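Local coordinates for UTP-glucose-1-phosphate uridylyltransferase 2 (Trypanosoma brucei, PDB 3GUE), which probably catalyses the reversible transfer of a uridylyl group from UTP to glucose 1-phosphate, giving UDP-glucose and diphosphate, at residues 131-136 against 186-191. Sequence-based numbering, arbitrary orientation.
With UPG (uridine-5'-diphosphate-glucose), chain C.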
ATOM      1  N   MET A 131      -6.906   6.313  -7.618  1.00 26.90           N
ATOM      2  CA  MET A 131      -6.528   5.387  -8.655  1.00 26.65           C
ATOM      3  C   MET A 131      -7.246   4.071  -8.417  1.00 26.31           C
ATOM      4  O   MET A 131      -6.934   3.322  -7.467  1.00 24.77           O
ATOM      5  CB  MET A 131      -5.023   5.181  -8.710  1.00 26.79           C
ATOM      6  CG  MET A 131      -4.572   4.377  -9.940  1.00 25.77           C
ATOM      7  SD  MET A 131      -2.804   4.395 -10.186  1.00 27.36           S
ATOM      8  CE  MET A 131      -2.251   3.027  -9.128  1.00 24.76           C
ATOM      9  N   ASN A 132      -8.178   3.784  -9.321  1.00 26.55           N
ATOM     10  CA  ASN A 132      -8.996   2.579  -9.247  1.00 26.91           C
ATOM     11  C   ASN A 132      -8.574   1.568 -10.302  1.00 26.73           C
ATOM     12  O   ASN A 132      -7.912   1.927 -11.244  1.00 28.39           O
ATOM     13  CB  ASN A 132     -10.485   2.945  -9.330  1.00 27.22           C
ATOM     14  CG  ASN A 132     -10.919   3.941  -8.217  1.00 27.72           C
ATOM     15  OD1 ASN A 132     -10.357   3.952  -7.144  1.00 29.72           O
ATOM     16  ND2 ASN A 132     -11.897   4.771  -8.501  1.00 28.84           N
ATOM     17  N   SER A 133      -8.882   0.293 -10.080  1.00 26.89           N
ATOM     18  CA  SER A 133      -8.700  -0.764 -11.073  1.00 25.60           C
ATOM     19  C   SER A 133     -10.079  -1.297 -11.500  1.00 25.97           C
ATOM     20  O   SER A 133     -11.112  -0.858 -10.966  1.00 25.48           O
ATOM     21  CB  SER A 133      -7.898  -1.906 -10.451  1.00 25.09           C
ATOM     22  OG  SER A 133      -8.657  -2.504  -9.398  1.00 24.53           O
ATOM     23  N   PHE A 134     -10.089  -2.255 -12.437  1.00 26.10           N
ATOM     24  CA  PHE A 134     -11.325  -2.906 -12.875  1.00 26.75           C
ATOM     25  C   PHE A 134     -12.111  -3.497 -11.680  1.00 27.05           C
ATOM     26  O   PHE A 134     -13.345  -3.536 -11.709  1.00 27.38           O
ATOM     27  CB  PHE A 134     -11.052  -3.974 -13.979  1.00 26.81           C
ATOM     28  CG  PHE A 134     -10.268  -5.196 -13.497  1.00 27.45           C
ATOM     29  CD1 PHE A 134     -10.917  -6.411 -13.240  1.00 28.50           C
ATOM     30  CD2 PHE A 134      -8.879  -5.140 -13.325  1.00 26.47           C
ATOM     31  CE1 PHE A 134     -10.199  -7.532 -12.783  1.00 27.59           C
ATOM     32  CE2 PHE A 134      -8.151  -6.260 -12.879  1.00 25.55           C
ATOM     33  CZ  PHE A 134      -8.814  -7.451 -12.609  1.00 27.09           C
ATOM     34  N   SER A 135     -11.386  -3.915 -10.640  1.00 26.50           N
ATOM     35  CA  SER A 135     -11.940  -4.608  -9.466  1.00 27.79           C
ATOM     36  C   SER A 135     -12.511  -3.674  -8.381  1.00 25.96           C
ATOM     37  O   SER A 135     -13.303  -4.094  -7.532  1.00 25.64           O
ATOM     38  CB  SER A 135     -10.852  -5.466  -8.814  1.00 27.93           C
ATOM     39  OG  SER A 135     -10.468  -6.566  -9.626  1.00 33.33           O
ATOM     40  N   THR A 136     -12.105  -2.411  -8.418  1.00 24.38           N
ATOM     41  CA  THR A 136     -12.462  -1.480  -7.363  1.00 23.73           C
ATOM     42  C   THR A 136     -13.325  -0.300  -7.818  1.00 23.95           C
ATOM     43  O   THR A 136     -13.992   0.320  -6.989  1.00 25.11           O
ATOM     44  CB  THR A 136     -11.214  -0.914  -6.621  1.00 22.95           C
ATOM     45  OG1 THR A 136     -10.537   0.007  -7.460  1.00 24.77           O
ATOM     46  CG2 THR A 136     -10.257  -1.993  -6.179  1.00 20.30           C
ATOM     47  N   TRP A 186      -7.095 -11.795 -14.574  1.00 25.16           N
ATOM     48  CA  TRP A 186      -6.518 -10.460 -14.693  1.00 25.67           C
ATOM     49  C   TRP A 186      -6.056  -9.931 -13.343  1.00 26.16           C
ATOM     50  O   TRP A 186      -6.688 -10.247 -12.339  1.00 26.18           O
ATOM     51  CB  TRP A 186      -7.591  -9.491 -15.198  1.00 24.47           C
ATOM     52  CG  TRP A 186      -8.006  -9.779 -16.557  1.00 26.32           C
ATOM     53  CD1 TRP A 186      -9.041 -10.588 -16.951  1.00 24.74           C
ATOM     54  CD2 TRP A 186      -7.406  -9.273 -17.747  1.00 26.97           C
ATOM     55  NE1 TRP A 186      -9.121 -10.604 -18.320  1.00 26.29           N
ATOM     56  CE2 TRP A 186      -8.132  -9.808 -18.837  1.00 24.23           C
ATOM     57  CE3 TRP A 186      -6.323  -8.412 -18.000  1.00 26.36           C
ATOM     58  CZ2 TRP A 186      -7.808  -9.526 -20.162  1.00 25.13           C
ATOM     59  CZ3 TRP A 186      -5.992  -8.129 -19.313  1.00 25.34           C
ATOM     60  CH2 TRP A 186      -6.757  -8.671 -20.391  1.00 26.00           C
ATOM     61  N   VAL A 187      -5.002  -9.109 -13.340  1.00 26.17           N
ATOM     62  CA  VAL A 187      -4.624  -8.272 -12.157  1.00 27.39           C
ATOM     63  C   VAL A 187      -4.157  -6.878 -12.552  1.00 27.02           C
ATOM     64  O   VAL A 187      -3.489  -6.749 -13.565  1.00 26.40           O
ATOM     65  CB  VAL A 187      -3.475  -8.859 -11.319  1.00 26.94           C
ATOM     66  CG1 VAL A 187      -3.994  -9.879 -10.352  1.00 28.71           C
ATOM     67  CG2 VAL A 187      -2.364  -9.423 -12.203  1.00 29.04           C
ATOM     68  N   PRO A 188      -4.455  -5.850 -11.711  1.00 26.98           N
ATOM     69  CA  PRO A 188      -3.838  -4.523 -11.887  1.00 26.90           C
ATOM     70  C   PRO A 188      -2.322  -4.715 -11.734  1.00 26.57           C
ATOM     71  O   PRO A 188      -1.909  -5.503 -10.875  1.00 26.69           O
ATOM     72  CB  PRO A 188      -4.406  -3.698 -10.712  1.00 26.97           C
ATOM     73  CG  PRO A 188      -4.873  -4.712  -9.704  1.00 25.35           C
ATOM     74  CD  PRO A 188      -5.359  -5.872 -10.545  1.00 27.11           C
ATOM     75  N   PRO A 189      -1.506  -4.023 -12.554  1.00 26.12           N
ATOM     76  CA  PRO A 189      -0.064  -4.338 -12.572  1.00 25.57           C
ATOM     77  C   PRO A 189       0.818  -3.693 -11.464  1.00 25.79           C
ATOM     78  O   PRO A 189       2.021  -3.502 -11.676  1.00 25.90           O
ATOM     79  CB  PRO A 189       0.361  -3.845 -13.949  1.00 24.87           C
ATOM     80  CG  PRO A 189      -0.591  -2.744 -14.294  1.00 25.83           C
ATOM     81  CD  PRO A 189      -1.858  -2.948 -13.516  1.00 25.84           C
ATOM     82  N   GLY A 190       0.220  -3.339 -10.328  1.00 26.63           N
ATOM     83  CA  GLY A 190       0.935  -2.706  -9.198  1.00 26.65           C
ATOM     84  C   GLY A 190       0.641  -1.220  -9.203  1.00 26.48           C
ATOM     85  O   GLY A 190       0.228  -0.698 -10.224  1.00 26.84           O
ATOM     86  N   HIS A 191       0.807  -0.559  -8.052  1.00 26.67           N
ATOM     87  CA  HIS A 191       0.766   0.895  -7.953  1.00 26.61           C
ATOM     88  C   HIS A 191       1.912   1.620  -8.719  1.00 26.95           C
ATOM     89  O   HIS A 191       1.795   2.797  -9.033  1.00 28.63           O
ATOM     90  CB  HIS A 191       0.597   1.366  -6.474  1.00 26.36           C
ATOM     91  CG  HIS A 191       1.496   0.651  -5.499  1.00 25.14           C
ATOM     92  ND1 HIS A 191       2.862   0.812  -5.489  1.00 26.07           N
ATOM     93  CD2 HIS A 191       1.227  -0.286  -4.556  1.00 25.19           C
ATOM     94  CE1 HIS A 191       3.400   0.028  -4.565  1.00 25.44           C
ATOM     95  NE2 HIS A 191       2.427  -0.656  -3.986  1.00 25.17           N
TER
HETATM   96  N1  UPG C 484      -2.724  -0.679  -5.333  1.00 21.25           N
HETATM   97  C2  UPG C 484      -3.137  -0.084  -6.543  1.00 21.84           C
HETATM   98  N3  UPG C 484      -2.856  -0.766  -7.713  1.00 23.09           N
HETATM   99  C4  UPG C 484      -2.201  -1.975  -7.743  1.00 23.06           C
HETATM  100  C5  UPG C 484      -1.770  -2.564  -6.548  1.00 23.85           C
HETATM  101  C6  UPG C 484      -2.021  -1.925  -5.338  1.00 22.35           C
HETATM  102  O2  UPG C 484      -3.756   0.987  -6.627  1.00 19.71           O
HETATM  103  O4  UPG C 484      -2.019  -2.500  -8.850  1.00 21.14           O
HETATM  104  C1C UPG C 484      -2.998   0.019  -4.036  1.00 20.87           C
HETATM  105  C2C UPG C 484      -3.611  -0.747  -2.860  1.00 19.46           C
HETATM  106  O2C UPG C 484      -5.036  -0.842  -2.998  1.00 17.26           O
HETATM  107  C3C UPG C 484      -3.236   0.190  -1.714  1.00 19.19           C
HETATM  108  C4C UPG C 484      -1.841   0.645  -2.108  1.00 18.49           C
HETATM  109  O4C UPG C 484      -1.717   0.448  -3.542  1.00 16.57           O
HETATM  110  O3C UPG C 484      -4.099   1.325  -1.742  1.00 20.36           O
HETATM  111  C5C UPG C 484      -0.734  -0.216  -1.417  1.00 17.44           C
HETATM  112  O5C UPG C 484      -0.693  -1.548  -1.857  1.00 15.94           O
HETATM  113  PA  UPG C 484      -0.445  -2.758  -0.819  1.00 18.72           P
HETATM  114  O1A UPG C 484      -1.378  -2.490   0.312  1.00 20.56           O
HETATM  115  O2A UPG C 484      -0.475  -4.065  -1.487  1.00 20.57           O
HETATM  116  O3A UPG C 484       1.076  -2.430  -0.284  1.00 19.64           O
HETATM  117  PB  UPG C 484       2.481  -2.954  -0.917  1.00 21.38           P
HETATM  118  O1B UPG C 484       2.485  -2.628  -2.353  1.00 17.81           O
HETATM  119  O2B UPG C 484       2.786  -4.349  -0.470  1.00 17.01           O
HETATM  120  O3B UPG C 484       3.483  -2.031  -0.068  1.00 17.61           O
HETATM  121  C1' UPG C 484       3.446  -0.570  -0.269  1.00 17.06           C
HETATM  122  C2' UPG C 484       4.816  -0.106  -0.745  1.00 20.54           C
HETATM  123  C3' UPG C 484       5.837  -0.536   0.300  1.00 20.13           C
HETATM  124  C4' UPG C 484       5.490   0.133   1.640  1.00 19.24           C
HETATM  125  C5' UPG C 484       4.048  -0.241   2.069  1.00 20.96           C
HETATM  126  C6' UPG C 484       3.586   0.643   3.198  1.00 20.78           C
HETATM  127  O2' UPG C 484       5.154  -0.694  -2.015  1.00 22.23           O
HETATM  128  O3' UPG C 484       7.137  -0.210  -0.160  1.00 17.24           O
HETATM  129  O4' UPG C 484       6.410  -0.258   2.648  1.00 20.50           O
HETATM  130  O5' UPG C 484       3.075  -0.021   1.011  1.00 19.65           O
HETATM  131  O6' UPG C 484       2.443   0.052   3.820  1.00 20.23           O
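Trp-186 offers Phe-134 its CB rather than its indole: CZ of the phenyl ring comes within 3.5 Å of Trp-186 CB, while Arg-164 makes cation-pi contacts with both aromatic rings. The Phe-134 ring turns its edge to the carbonyl carbon of Val-187 and then reaches Pro-188, its CE2 lying 3.7 Å from the proline CD. On Pro-188, CB packs 3.9 Å from Ser-133 CB, and the same CB lies 3.3 Å from uracil O4 of UDP-glucose. Ser-133 OG, hydrogen-bonded to Gly-84 O, also accepts a weak hydrogen bond from Ser-135 N in the turn after strand 128-132. That strand belongs to the central, mostly parallel sheet of the GT-A-like nucleotidyltransferase fold, whereas strand 186-187 edges a small antiparallel sheet; the two segments, unpaired, run in nearly opposite directions and touch the uracil at O2 and O4. Gly-190 N gives uracil O4 a weak, bent hydrogen bond (2.8 Å, 124°). At His-191, Met-131 CE approaches CA at 3.9 Å; the methionine extends through chi1 and chi2 and bends at chi3 (86°), which also brings the methyl near uracil O2. The His-191 imidazole, ND1 hydrogen-bonded to Met-352 N, points NE2 at beta-phosphate O1B of UDP-glucose through a nearly straight 2.6 Å hydrogen bond.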